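Local coordinates for choline dehydrogenase and related flavoproteins (Aspergillus oryzae, PDB 3Q9T), which oxidises formate as a flavoenzyme of the glucose-methanol-choline oxidoreductase family, with 8-formyl-FAD at its catalytic site, at residues N453-D456 / I457-M460; G524-D527 / P528-V532; L538-A541 / D542-I546; P547-D551 / C552-N556. All blocks are in the same frame, centred on the assembly; numbering follows the deposited sequence.

How the interactions relate
Interactions 1, 3 and 4 are buried, whereas interaction 2 is only partly so, its lysines and Asp527 being partly exposed. Interaction 1 spans the N-cap and first two turns of helix 454-473 and lies away from the annotated sites, its centre about 29 Å from that of interaction 3. Interactions 2 and 3 touch: the loop of 524-532 pairs with strand 538-540, and Leu530 packs on Val545. Interactions 3 and 4 adjoin in sequence, join strand 538-540 to helix 555-572, and both reach the flavin cofactor, one at the diphosphate, one at the isoalloxazine ring. Carboxylates serve differently: Asp527 and Asp542 bind backbone amides of their own turns, while Asp454, Asp456 and Asp551 look to partners further off.

Interaction 1 of 4, residues N453-D456 / I457-M460; sequences NDLD and IIAM
Ile457 follows directly on the N-terminal turn of helix 454-473, and its backbone N makes a weak bond of 2.9 Å to Asp454 O. Its CG1 branch turns back beside the backbone N (chi1 -62°), which carries CD1 alongside the Asp454 side chain, 4.1 Å from OD1. The two chains point the same way, but the carboxylate is committed elsewhere, in a salt bridge to Arg74. Ile458 N gives the same Asp454 O a better bond, 3.1 Å long and close to the line of the C=O, so this carbonyl receives two amides. The Ile458 side chain passes aslant that of Leu455, whose CD2 lies 4.1 Å from Ile458 CD1; Leu455 itself packs on Tyr371 and Ala374 of helix 369-377. Ala459 N continues the i to i+4 pattern with a 2.9 Å bond to Leu455 O. Met460 N does likewise to Asp456 O at 2.9 Å, and its thioether chain, bent at chi2 and chi3, leads away toward Val421 and Leu423 of strand 415-423. At the N-terminal end itself Asn453 is the N-cap: its OD1 accepts from Leu455 N at 2.9 Å, and its backbone O from Asp456 N. The buried Asp456 carboxylate binds Ser428 OG and Ile427 N. The chemistry is therefore that of a capped helix start, in which a side-chain oxygen supplies an acceptor that the chain before the helix lacks, and acidic groups close to the N-terminus would probably be favoured as anions by its dipole.

Interaction 2 of 4, residues G524-D527 / P528-V532; sequences GVVD and PKLKV
Asp527 and Leu530 delimit a type I beta turn whose exit has the geometry of a G1 beta bulge: Leu530 takes up a left-handed backbone (phi 66°), and Lys531 returns to bond with Asp527. The backbone bonds are Leu530 N to Asp527 O, 2.7 Å, with the donor well above the carbonyl plane, and Asp527 N to Lys531 O, 2.8 Å. Val526 and Val532 are bridged just beyond. A side-chain acceptor fills the turn. Asp527 CG stands between its backbone N and carbonyl carbon (chi1 69°), which folds OD1 inward over the loop. There it takes Lys531 N at 2.9 Å from above the carboxylate plane, and Lys529 N more weakly. The charged ends look outward: the Lys531 chain runs alongside Asp527, but its NZ salt-bridges Glu572, and Lys529 NZ reaches Glu119. Apolar contacts lie on Val526. Its CG2 meets Leu530 CD2 at 3.9 Å, the two side chains crossing at a slant, and its CG1 lies 4.3 Å from Val532 CG2. Leu530 also packs on Cys565 and Met568 of helix 555-572, and Val526 on Val540, so the loop, which flanks strand 538-540 at the end of the five-stranded parallel sheet, also meets that helix. CA-H...O contacts complete the set, the shorter bringing Val526 CA to 3.1 Å from Lys531 O.

Interaction 3 of 4, residues L538-A541 / D542-I546; sequences LRVA and DASVI. With FAY ([(2R,3S,4R,5R)-5-(6-amino-9H-purin-9-yl)-3,4-dihydroxytetrahydrofuran-2-yl]methyl (2R,3S,4S)-5-(8-formyl-7-methyl-2,4-dioxo-3,4-dihydrobenzo[g]pteridin-10(2H)-yl)-2,3,4-trihydroxypentyl dihydrogen diphosphate), chain D.
Val540 presses a methyl against a very short polar pair: its CG1 lies 3.7 Å from Ser544 OG and 3.8 Å from Asp542 OD1, and those two oxygens are themselves joined by a hydrogen bond of only 2.5 Å. Ser544 gives the proton. The same OD1 also accepts Ser544 N at 2.8 Å, on the anti side of the carboxylate and 26° out of its plane, which makes an Asx turn. Asp542 can do this because CG is folded between its backbone N and carbonyl carbon (chi1 66°), turning the carboxylate forward to the amide two residues on. Its other oxygen, OD2, is taken by Gly267 N and Thr271 OG1 at the start of helix 267-277. Beside the polar cluster, Val545 CG2 rests on the strand end, 3.4 Å from Val540 O and 3.8 Å from Val540 CG1, and Leu530 packs on Val545. The turn follows strand 538-540, at the end of the five-stranded parallel, Rossmann-type sheet and flanked by the loop 524-532. The amide in the middle of the turn, Ala543 N, bonds FAY O2P at 2.9 Å and a nearly straight 166°. Thr16 and Ser93 are among the residues that bind FAY elsewhere. With four polar partners on its two oxygens, two of them backbone N-H groups, the buried Asp542 carboxylate is probably an anion despite the nearby diphosphate, whose oxygen is met here by a backbone N-H instead of a charged side chain.

Interaction 4 of 4, residues P547-D551 / C552-N556; sequences PIIPD and CRIQN. With FAY ([(2R,3S,4R,5R)-5-(6-amino-9H-purin-9-yl)-3,4-dihydroxytetrahydrofuran-2-yl]methyl (2R,3S,4S)-5-(8-formyl-7-methyl-2,4-dioxo-3,4-dihydrobenzo[g]pteridin-10(2H)-yl)-2,3,4-trihydroxypentyl dihydrogen diphosphate), chain D.
Ile554 packs back on the preceding loop through CG2, which lies 4.1 Å from Pro550 CD and 4.2 Å from Ile549 CG1, its side chain crossing both partners at about a right angle. Its first torsion places CG1 between the backbone N and carbonyl carbon (chi1 66°), which sends CD1 the other way, to the ribityl oxygen O4' of FAY at 3.2 Å. The flavin ring is met by the residues on either side in sequence. Gln555 N, at the first turn of helix 555-572, gives FAY O2 a short bond of 2.6 Å, and the extended Arg553 chain brings NH1 to FAY O4 at 3.1 Å, the carbonyl lying obliquely to the guanidinium. Further out, Asp395 salt-bridges Arg553 NH2 and Glu393 accepts Arg553 N, while Arg553 also packs on His510, consistent with the His-Arg pair of the catalytic site. Asn97, Thr100 and Thr202 grip the Gln555 side-chain amide. Before this site the chain bends at Asp551, with a weak bond of 3.1 Å from Cys552 N to Pro550 O, and Asp551 fixes it outward through Arg425, Thr108 OG1 and His105 N. One main-chain amide at O2 and one arginine at O4 each meet a carbonyl oxygen of the pyrimidine ring, donors that would probably stabilise negative charge on the reduced flavin.

Interaction 1 of 4, residues N453-D456 / I457-M460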
loop_
_atom_site.group_PDB
_atom_site.type_symbol
_atom_site.label_atom_id
_atom_site.label_comp_id
_atom_site.label_asym_id
_atom_site.label_seq_id
_atom_site.Cartn_x
_atom_site.Cartn_y
_atom_site.Cartn_z
ATOM N N ASN A 453 -17.205 5.570 -0.509
ATOM C CA ASN A 453 -18.370 5.773 -1.371
ATOM C C ASN A 453 -17.927 6.118 -2.802
ATOM O O ASN A 453 -17.109 7.018 -3.000
ATOM C CB ASN A 453 -19.264 6.882 -0.788
ATOM C CG ASN A 453 -20.606 7.009 -1.504
ATOM O OD1 ASN A 453 -20.684 6.904 -2.731
ATOM N ND2 ASN A 453 -21.670 7.250 -0.735
ATOM N N ASP A 454 -18.456 5.408 -3.797
ATOM C CA ASP A 454 -18.128 5.673 -5.210
ATOM C C ASP A 454 -18.393 7.108 -5.683
ATOM O O ASP A 454 -17.661 7.638 -6.530
ATOM C CB ASP A 454 -18.884 4.705 -6.114
ATOM C CG ASP A 454 -18.263 3.313 -6.147
ATOM O OD1 ASP A 454 -17.288 3.049 -5.404
ATOM O OD2 ASP A 454 -18.770 2.478 -6.924
ATOM N N LEU A 455 -19.445 7.738 -5.164
ATOM C CA LEU A 455 -19.732 9.137 -5.528
ATOM C C LEU A 455 -18.518 10.039 -5.325
ATOM O O LEU A 455 -18.292 10.943 -6.115
ATOM C CB LEU A 455 -20.898 9.700 -4.720
ATOM C CG LEU A 455 -22.288 9.924 -5.308
ATOM C CD1 LEU A 455 -22.754 11.367 -5.006
ATOM C CD2 LEU A 455 -22.393 9.595 -6.803
ATOM N N ASP A 456 -17.743 9.788 -4.267
ATOM C CA ASP A 456 -16.523 10.560 -3.988
ATOM C C ASP A 456 -15.516 10.406 -5.112
ATOM O O ASP A 456 -14.799 11.346 -5.447
ATOM C CB ASP A 456 -15.870 10.133 -2.661
ATOM C CG ASP A 456 -16.435 10.868 -1.447
ATOM O OD1 ASP A 456 -17.328 11.726 -1.617
ATOM O OD2 ASP A 456 -15.976 10.590 -0.308
ATOM N N ILE A 457 -15.424 9.201 -5.672
ATOM C CA ILE A 457 -14.514 8.963 -6.788
ATOM C C ILE A 457 -14.982 9.786 -7.991
ATOM O O ILE A 457 -14.189 10.421 -8.680
ATOM C CB ILE A 457 -14.459 7.452 -7.182
ATOM C CG1 ILE A 457 -13.918 6.606 -6.017
ATOM C CG2 ILE A 457 -13.629 7.248 -8.442
ATOM C CD1 ILE A 457 -13.839 5.100 -6.320
ATOM N N ILE A 458 -16.287 9.788 -8.219
ATOM C CA ILE A 458 -16.859 10.521 -9.351
ATOM C C ILE A 458 -16.610 12.022 -9.211
ATOM O O ILE A 458 -16.254 12.682 -10.179
ATOM C CB ILE A 458 -18.368 10.222 -9.506
ATOM C CG1 ILE A 458 -18.538 8.798 -10.015
ATOM C CG2 ILE A 458 -19.043 11.231 -10.425
ATOM C CD1 ILE A 458 -19.827 8.155 -9.618
ATOM N N ALA A 459 -16.771 12.552 -8.004
ATOM C CA ALA A 459 -16.502 13.964 -7.770
ATOM C C ALA A 459 -15.015 14.277 -7.956
ATOM O O ALA A 459 -14.655 15.269 -8.603
ATOM C CB ALA A 459 -16.971 14.382 -6.369
ATOM N N MET A 460 -14.150 13.430 -7.401
ATOM C CA MET A 460 -12.712 13.668 -7.508
ATOM C C MET A 460 -12.280 13.650 -8.958
ATOM O O MET A 460 -11.528 14.518 -9.396
ATOM C CB MET A 460 -11.885 12.667 -6.694
ATOM C CG MET A 460 -10.383 12.900 -6.848
ATOM S SD MET A 460 -9.904 14.520 -6.209
ATOM C CE MET A 460 -9.660 14.125 -4.447
#

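Interaction 2 of 4, residues G524-D527 / P528-V532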
loop_
_atom_site.group_PDB
_atom_site.type_symbol
_atom_site.label_atom_id
_atom_site.label_comp_id
_atom_site.label_asym_id
_atom_site.label_seq_id
_atom_site.Cartn_x
_atom_site.Cartn_y
_atom_site.Cartn_z
ATOM N N GLY A 524 -20.858 11.204 20.951
ATOM C CA GLY A 524 -19.475 11.616 20.794
ATOM C C GLY A 524 -18.681 11.409 22.064
ATOM O O GLY A 524 -19.172 10.774 22.993
ATOM N N VAL A 525 -17.452 11.915 22.114
ATOM C CA VAL A 525 -16.651 11.699 23.318
ATOM C C VAL A 525 -16.522 12.885 24.289
ATOM O O VAL A 525 -16.341 12.678 25.482
ATOM C CB VAL A 525 -15.282 10.993 23.047
ATOM C CG1 VAL A 525 -15.246 10.312 21.661
ATOM C CG2 VAL A 525 -14.142 11.917 23.271
ATOM N N VAL A 526 -16.637 14.114 23.799
ATOM C CA VAL A 526 -16.643 15.261 24.700
ATOM C C VAL A 526 -17.921 16.074 24.558
ATOM O O VAL A 526 -18.545 16.091 23.492
ATOM C CB VAL A 526 -15.476 16.215 24.419
ATOM C CG1 VAL A 526 -14.173 15.435 24.323
ATOM C CG2 VAL A 526 -15.759 17.004 23.150
ATOM N N ASP A 527 -18.282 16.780 25.624
ATOM C CA ASP A 527 -19.490 17.594 25.622
ATOM C C ASP A 527 -19.232 18.986 25.039
ATOM O O ASP A 527 -18.110 19.293 24.609
ATOM C CB ASP A 527 -20.126 17.661 27.031
ATOM C CG ASP A 527 -19.290 18.456 28.033
ATOM O OD1 ASP A 527 -18.337 19.162 27.631
ATOM O OD2 ASP A 527 -19.602 18.384 29.237
ATOM N N PRO A 528 -20.269 19.840 25.016
ATOM C CA PRO A 528 -20.051 21.161 24.421
ATOM C C PRO A 528 -18.982 22.013 25.109
ATOM O O PRO A 528 -18.495 22.957 24.493
ATOM C CB PRO A 528 -21.433 21.815 24.518
ATOM C CG PRO A 528 -22.372 20.667 24.391
ATOM C CD PRO A 528 -21.703 19.553 25.198
ATOM N N LYS A 529 -18.620 21.706 26.351
ATOM C CA LYS A 529 -17.543 22.437 27.003
ATOM C C LYS A 529 -16.235 21.676 26.843
ATOM O O LYS A 529 -15.261 21.938 27.541
ATOM C CB LYS A 529 -17.856 22.683 28.477
ATOM C CG LYS A 529 -19.235 23.316 28.710
ATOM C CD LYS A 529 -19.403 24.636 27.962
ATOM C CE LYS A 529 -20.766 25.240 28.246
ATOM N NZ LYS A 529 -20.856 26.598 27.667
ATOM N N LEU A 530 -16.244 20.716 25.920
ATOM C CA LEU A 530 -15.049 19.971 25.559
ATOM C C LEU A 530 -14.571 19.113 26.718
ATOM O O LEU A 530 -13.421 18.686 26.742
ATOM C CB LEU A 530 -13.933 20.910 25.081
ATOM C CG LEU A 530 -14.252 21.685 23.800
ATOM C CD1 LEU A 530 -13.064 22.526 23.386
ATOM C CD2 LEU A 530 -14.663 20.723 22.672
ATOM N N LYS A 531 -15.463 18.858 27.669
ATOM C CA LYS A 531 -15.176 17.919 28.757
ATOM C C LYS A 531 -15.440 16.484 28.308
ATOM O O LYS A 531 -16.466 16.210 27.678
ATOM C CB LYS A 531 -16.036 18.226 29.985
ATOM C CG LYS A 531 -15.753 19.577 30.611
ATOM C CD LYS A 531 -16.695 19.828 31.763
ATOM C CE LYS A 531 -16.323 21.085 32.492
ATOM N NZ LYS A 531 -16.957 21.076 33.825
ATOM N N VAL A 532 -14.520 15.575 28.639
ATOM C CA VAL A 532 -14.687 14.158 28.305
ATOM C C VAL A 532 -15.911 13.555 29.026
ATOM O O VAL A 532 -15.976 13.544 30.260
ATOM C CB VAL A 532 -13.392 13.347 28.608
ATOM C CG1 VAL A 532 -13.589 11.862 28.320
ATOM C CG2 VAL A 532 -12.230 13.877 27.798
HETATM O O HOH W 1 -18.684 15.710 29.860
#

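Interaction 3 of 4, residues L538-A541 / D542-I546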
loop_
_atom_site.group_PDB
_atom_site.type_symbol
_atom_site.label_atom_id
_atom_site.label_comp_id
_atom_site.label_asym_id
_atom_site.label_seq_id
_atom_site.Cartn_x
_atom_site.Cartn_y
_atom_site.Cartn_z
ATOM N N LEU A 538 -11.048 16.826 32.890
ATOM C CA LEU A 538 -10.374 16.393 31.669
ATOM C C LEU A 538 -11.073 16.958 30.444
ATOM O O LEU A 538 -12.251 16.700 30.224
ATOM C CB LEU A 538 -10.363 14.857 31.546
ATOM C CG LEU A 538 -9.669 14.311 30.285
ATOM C CD1 LEU A 538 -8.256 14.886 30.162
ATOM C CD2 LEU A 538 -9.636 12.780 30.241
ATOM N N ARG A 539 -10.338 17.711 29.634
ATOM C CA ARG A 539 -10.901 18.266 28.412
ATOM C C ARG A 539 -10.010 17.895 27.236
ATOM O O ARG A 539 -8.842 17.555 27.421
ATOM C CB ARG A 539 -11.039 19.788 28.529
ATOM C CG ARG A 539 -12.116 20.230 29.509
ATOM C CD ARG A 539 -11.983 21.699 29.858
ATOM N NE ARG A 539 -13.191 22.434 29.531
ATOM C CZ ARG A 539 -13.871 23.219 30.367
ATOM N NH1 ARG A 539 -13.481 23.416 31.626
ATOM N NH2 ARG A 539 -14.955 23.815 29.914
ATOM N N VAL A 540 -10.572 17.945 26.035
ATOM C CA VAL A 540 -9.796 17.743 24.823
ATOM C C VAL A 540 -9.871 19.000 23.989
ATOM O O VAL A 540 -10.963 19.527 23.758
ATOM C CB VAL A 540 -10.326 16.570 23.987
ATOM C CG1 VAL A 540 -9.540 16.456 22.687
ATOM C CG2 VAL A 540 -10.236 15.287 24.788
ATOM N N ALA A 541 -8.707 19.495 23.568
ATOM C CA ALA A 541 -8.654 20.641 22.680
ATOM C C ALA A 541 -7.659 20.349 21.563
ATOM O O ALA A 541 -6.447 20.407 21.764
ATOM C CB ALA A 541 -8.310 21.942 23.449
ATOM N N ASP A 542 -8.206 19.982 20.400
ATOM C CA ASP A 542 -7.440 19.699 19.192
ATOM C C ASP A 542 -8.395 19.214 18.092
ATOM O O ASP A 542 -9.621 19.158 18.301
ATOM C CB ASP A 542 -6.291 18.699 19.451
ATOM C CG ASP A 542 -6.777 17.312 19.830
ATOM O OD1 ASP A 542 -7.862 16.916 19.364
ATOM O OD2 ASP A 542 -6.070 16.607 20.595
ATOM N N ALA A 543 -7.842 18.832 16.942
ATOM C CA ALA A 543 -8.669 18.495 15.775
ATOM C C ALA A 543 -9.590 17.271 15.948
ATOM O O ALA A 543 -10.462 17.031 15.106
ATOM C CB ALA A 543 -7.806 18.344 14.540
ATOM N N SER A 544 -9.421 16.501 17.022
ATOM C CA SER A 544 -10.244 15.289 17.184
ATOM C C SER A 544 -11.630 15.647 17.670
ATOM O O SER A 544 -12.568 14.848 17.660
ATOM C CB SER A 544 -9.574 14.284 18.129
ATOM O OG SER A 544 -9.226 14.879 19.357
ATOM N N VAL A 545 -11.729 16.895 18.089
ATOM C CA VAL A 545 -12.920 17.457 18.655
ATOM C C VAL A 545 -13.909 17.837 17.552
ATOM O O VAL A 545 -15.128 17.789 17.748
ATOM C CB VAL A 545 -12.490 18.667 19.510
ATOM C CG1 VAL A 545 -13.329 19.886 19.246
ATOM C CG2 VAL A 545 -12.440 18.277 20.975
ATOM N N ILE A 546 -13.365 18.176 16.386
ATOM C CA ILE A 546 -14.131 18.654 15.224
ATOM C C ILE A 546 -15.158 17.652 14.697
ATOM O O ILE A 546 -14.803 16.564 14.251
ATOM C CB ILE A 546 -13.172 19.088 14.102
ATOM C CG1 ILE A 546 -12.314 20.258 14.595
ATOM C CG2 ILE A 546 -13.932 19.473 12.846
ATOM C CD1 ILE A 546 -11.132 20.620 13.661
HETATM P P FAY D . -3.646 19.745 16.522
HETATM N N1 FAY D . -3.949 23.087 7.808
HETATM C C2 FAY D . -4.088 24.364 7.267
HETATM O O2 FAY D . -4.938 25.129 7.707
HETATM N N3 FAY D . -3.023 24.941 6.607
HETATM C C4 FAY D . -2.108 24.122 5.994
HETATM O O4 FAY D . -1.666 24.484 4.887
HETATM N N5 FAY D . -1.040 21.989 5.938
HETATM C C6 FAY D . 0.398 20.147 6.185
HETATM C C7 FAY D . 0.854 19.047 6.890
HETATM C C8 FAY D . 0.196 18.660 8.061
HETATM O O8 FAY D . 0.393 17.372 10.009
HETATM C C9 FAY D . -0.835 19.461 8.571
HETATM P PA FAY D . -0.982 18.791 16.558
HETATM C "C1'" FAY D . -3.203 20.903 9.548
HETATM C C10 FAY D . -2.900 22.286 7.424
HETATM N N10 FAY D . -2.512 21.201 8.215
HETATM N N1A FAY D . 3.447 12.102 23.991
HETATM O O1A FAY D . -0.330 17.686 15.796
HETATM C C1B FAY D . 2.223 15.930 20.611
HETATM O O1P FAY D . -3.459 20.677 17.695
HETATM C "C2'" FAY D . -2.629 21.761 10.699
HETATM O "O2'" FAY D . -1.251 21.737 10.588
HETATM C C2A FAY D . 3.819 13.432 24.051
HETATM O O2A FAY D . -0.672 20.160 16.034
HETATM C C2B FAY D . 2.721 16.091 19.186
HETATM O O2B FAY D . 4.132 16.045 19.079
HETATM O O2P FAY D . -5.011 19.082 16.564
HETATM C "C3'" FAY D . -3.023 21.529 12.195
HETATM O "O3'" FAY D . -1.961 21.656 13.138
HETATM N N3A FAY D . 3.412 14.321 23.069
HETATM C C3B FAY D . 2.191 17.465 18.839
HETATM O O3B FAY D . 3.080 18.430 19.345
HETATM O O3P FAY D . -2.559 18.558 16.590
HETATM C "C4'" FAY D . -3.726 20.228 12.490
HETATM O "O4'" FAY D . -4.779 20.133 11.535
HETATM C C4A FAY D . 2.636 13.882 22.046
HETATM C C4B FAY D . 0.920 17.573 19.646
HETATM O O4B FAY D . 0.954 16.533 20.608
HETATM C C4X FAY D . -2.057 22.779 6.410
HETATM C "C5'" FAY D . -4.253 20.203 13.946
HETATM O "O5'" FAY D . -3.391 20.453 15.065
HETATM C C5A FAY D . 2.243 12.548 21.974
HETATM C C5B FAY D . -0.307 17.465 18.762
HETATM O O5B FAY D . -0.471 18.695 18.099
HETATM C C5X FAY D . -0.763 20.803 6.583
HETATM C C6A FAY D . 2.655 11.645 22.951
HETATM N N6A FAY D . 2.361 10.343 22.830
HETATM N N7A FAY D . 1.482 12.398 20.870
HETATM C C7M FAY D . 1.930 18.195 6.260
HETATM C C8A FAY D . 1.370 13.590 20.246
HETATM C C8M FAY D . 0.915 17.754 8.985
HETATM C C9A FAY D . -1.361 20.510 7.820
HETATM N N9A FAY D . 2.082 14.511 20.958
#

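Interaction 4 of 4, residues P547-D551 / C552-N556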
loop_
_atom_site.group_PDB
_atom_site.type_symbol
_atom_site.label_atom_id
_atom_site.label_comp_id
_atom_site.label_asym_id
_atom_site.label_seq_id
_atom_site.Cartn_x
_atom_site.Cartn_y
_atom_site.Cartn_z
ATOM N N PRO A 547 -16.447 18.018 14.766
ATOM C CA PRO A 547 -17.548 17.092 14.458
ATOM C C PRO A 547 -17.959 17.022 12.967
ATOM O O PRO A 547 -18.577 16.047 12.560
ATOM C CB PRO A 547 -18.701 17.645 15.299
ATOM C CG PRO A 547 -18.434 19.121 15.327
ATOM C CD PRO A 547 -16.933 19.306 15.299
ATOM N N ILE A 548 -17.646 18.049 12.191
ATOM C CA ILE A 548 -17.892 18.065 10.747
ATOM C C ILE A 548 -16.729 18.817 10.107
ATOM O O ILE A 548 -16.506 19.989 10.410
ATOM C CB ILE A 548 -19.176 18.816 10.391
ATOM C CG1 ILE A 548 -20.380 18.213 11.105
ATOM C CG2 ILE A 548 -19.410 18.784 8.877
ATOM C CD1 ILE A 548 -21.676 18.917 10.775
ATOM N N ILE A 549 -15.970 18.151 9.246
ATOM C CA ILE A 549 -14.714 18.742 8.755
ATOM C C ILE A 549 -14.971 20.006 7.918
ATOM O O ILE A 549 -15.834 20.017 7.053
ATOM C CB ILE A 549 -13.887 17.712 7.941
ATOM C CG1 ILE A 549 -12.463 18.229 7.697
ATOM C CG2 ILE A 549 -14.614 17.368 6.631
ATOM C CD1 ILE A 549 -11.569 17.249 6.868
ATOM N N PRO A 550 -14.244 21.093 8.209
ATOM C CA PRO A 550 -14.427 22.346 7.457
ATOM C C PRO A 550 -14.154 22.181 5.955
ATOM O O PRO A 550 -13.556 21.179 5.547
ATOM C CB PRO A 550 -13.399 23.295 8.097
ATOM C CG PRO A 550 -13.223 22.763 9.503
ATOM C CD PRO A 550 -13.397 21.266 9.407
ATOM N N ASP A 551 -14.560 23.165 5.153
ATOM C CA ASP A 551 -14.553 23.028 3.688
ATOM C C ASP A 551 -13.217 23.468 3.061
ATOM O O ASP A 551 -13.182 24.052 1.979
ATOM C CB ASP A 551 -15.711 23.837 3.091
ATOM C CG ASP A 551 -16.964 23.787 3.963
ATOM O OD1 ASP A 551 -17.900 23.017 3.651
ATOM O OD2 ASP A 551 -17.003 24.494 4.988
ATOM N N CYS A 552 -12.113 23.177 3.738
ATOM C CA CYS A 552 -10.856 23.791 3.375
ATOM C C CYS A 552 -9.810 23.330 4.357
ATOM O O CYS A 552 -10.139 22.624 5.311
ATOM C CB CYS A 552 -10.999 25.297 3.497
ATOM S SG CYS A 552 -11.604 25.778 5.129
ATOM N N ARG A 553 -8.564 23.731 4.110
ATOM C CA ARG A 553 -7.452 23.514 5.034
ATOM C C ARG A 553 -7.815 23.993 6.451
ATOM O O ARG A 553 -8.318 25.094 6.639
ATOM C CB ARG A 553 -6.207 24.236 4.507
ATOM C CG ARG A 553 -5.762 23.689 3.155
ATOM C CD ARG A 553 -4.439 24.276 2.691
ATOM N NE ARG A 553 -3.955 23.640 1.459
ATOM C CZ ARG A 553 -2.690 23.671 1.057
ATOM N NH1 ARG A 553 -1.790 24.310 1.794
ATOM N NH2 ARG A 553 -2.318 23.071 -0.074
ATOM N N ILE A 554 -7.532 23.172 7.451
ATOM C CA ILE A 554 -8.269 23.282 8.712
ATOM C C ILE A 554 -7.592 23.966 9.897
ATOM O O ILE A 554 -8.202 24.050 10.952
ATOM C CB ILE A 554 -8.702 21.875 9.191
ATOM C CG1 ILE A 554 -7.453 21.054 9.559
ATOM C CG2 ILE A 554 -9.524 21.187 8.097
ATOM C CD1 ILE A 554 -7.730 19.722 10.246
ATOM N N GLN A 555 -6.362 24.454 9.744
ATOM C CA GLN A 555 -5.642 24.972 10.908
ATOM C C GLN A 555 -6.385 26.121 11.603
ATOM O O GLN A 555 -6.324 26.241 12.818
ATOM C CB GLN A 555 -4.179 25.357 10.587
ATOM C CG GLN A 555 -3.974 26.755 10.006
ATOM C CD GLN A 555 -2.478 27.153 9.914
ATOM O OE1 GLN A 555 -1.689 26.919 10.837
ATOM N NE2 GLN A 555 -2.099 27.744 8.802
ATOM N N ASN A 556 -7.090 26.947 10.837
ATOM C CA ASN A 556 -7.852 28.066 11.402
ATOM C C ASN A 556 -8.904 27.544 12.393
ATOM O O ASN A 556 -8.997 28.035 13.523
ATOM C CB ASN A 556 -8.477 28.898 10.266
ATOM C CG ASN A 556 -9.110 30.219 10.744
ATOM O OD1 ASN A 556 -9.724 30.918 9.947
ATOM N ND2 ASN A 556 -8.967 30.553 12.033
HETATM P P FAY D . -3.646 19.745 16.522
HETATM N N1 FAY D . -3.949 23.087 7.808
HETATM C C2 FAY D . -4.088 24.364 7.267
HETATM O O2 FAY D . -4.938 25.129 7.707
HETATM N N3 FAY D . -3.023 24.941 6.607
HETATM C C4 FAY D . -2.108 24.122 5.994
HETATM O O4 FAY D . -1.666 24.484 4.887
HETATM N N5 FAY D . -1.040 21.989 5.938
HETATM C C6 FAY D . 0.398 20.147 6.185
HETATM C C7 FAY D . 0.854 19.047 6.890
HETATM C C8 FAY D . 0.196 18.660 8.061
HETATM O O8 FAY D . 0.393 17.372 10.009
HETATM C C9 FAY D . -0.835 19.461 8.571
HETATM P PA FAY D . -0.982 18.791 16.558
HETATM C "C1'" FAY D . -3.203 20.903 9.548
HETATM C C10 FAY D . -2.900 22.286 7.424
HETATM N N10 FAY D . -2.512 21.201 8.215
HETATM N N1A FAY D . 3.447 12.102 23.991
HETATM O O1A FAY D . -0.330 17.686 15.796
HETATM C C1B FAY D . 2.223 15.930 20.611
HETATM O O1P FAY D . -3.459 20.677 17.695
HETATM C "C2'" FAY D . -2.629 21.761 10.699
HETATM O "O2'" FAY D . -1.251 21.737 10.588
HETATM C C2A FAY D . 3.819 13.432 24.051
HETATM O O2A FAY D . -0.672 20.160 16.034
HETATM C C2B FAY D . 2.721 16.091 19.186
HETATM O O2B FAY D . 4.132 16.045 19.079
HETATM O O2P FAY D . -5.011 19.082 16.564
HETATM C "C3'" FAY D . -3.023 21.529 12.195
HETATM O "O3'" FAY D . -1.961 21.656 13.138
HETATM N N3A FAY D . 3.412 14.321 23.069
HETATM C C3B FAY D . 2.191 17.465 18.839
HETATM O O3B FAY D . 3.080 18.430 19.345
HETATM O O3P FAY D . -2.559 18.558 16.590
HETATM C "C4'" FAY D . -3.726 20.228 12.490
HETATM O "O4'" FAY D . -4.779 20.133 11.535
HETATM C C4A FAY D . 2.636 13.882 22.046
HETATM C C4B FAY D . 0.920 17.573 19.646
HETATM O O4B FAY D . 0.954 16.533 20.608
HETATM C C4X FAY D . -2.057 22.779 6.410
HETATM C "C5'" FAY D . -4.253 20.203 13.946
HETATM O "O5'" FAY D . -3.391 20.453 15.065
HETATM C C5A FAY D . 2.243 12.548 21.974
HETATM C C5B FAY D . -0.307 17.465 18.762
HETATM O O5B FAY D . -0.471 18.695 18.099
HETATM C C5X FAY D . -0.763 20.803 6.583
HETATM C C6A FAY D . 2.655 11.645 22.951
HETATM N N6A FAY D . 2.361 10.343 22.830
HETATM N N7A FAY D . 1.482 12.398 20.870
HETATM C C7M FAY D . 1.930 18.195 6.260
HETATM C C8A FAY D . 1.370 13.590 20.246
HETATM C C8M FAY D . 0.915 17.754 8.985
HETATM C C9A FAY D . -1.361 20.510 7.820
HETATM N N9A FAY D . 2.082 14.511 20.958
#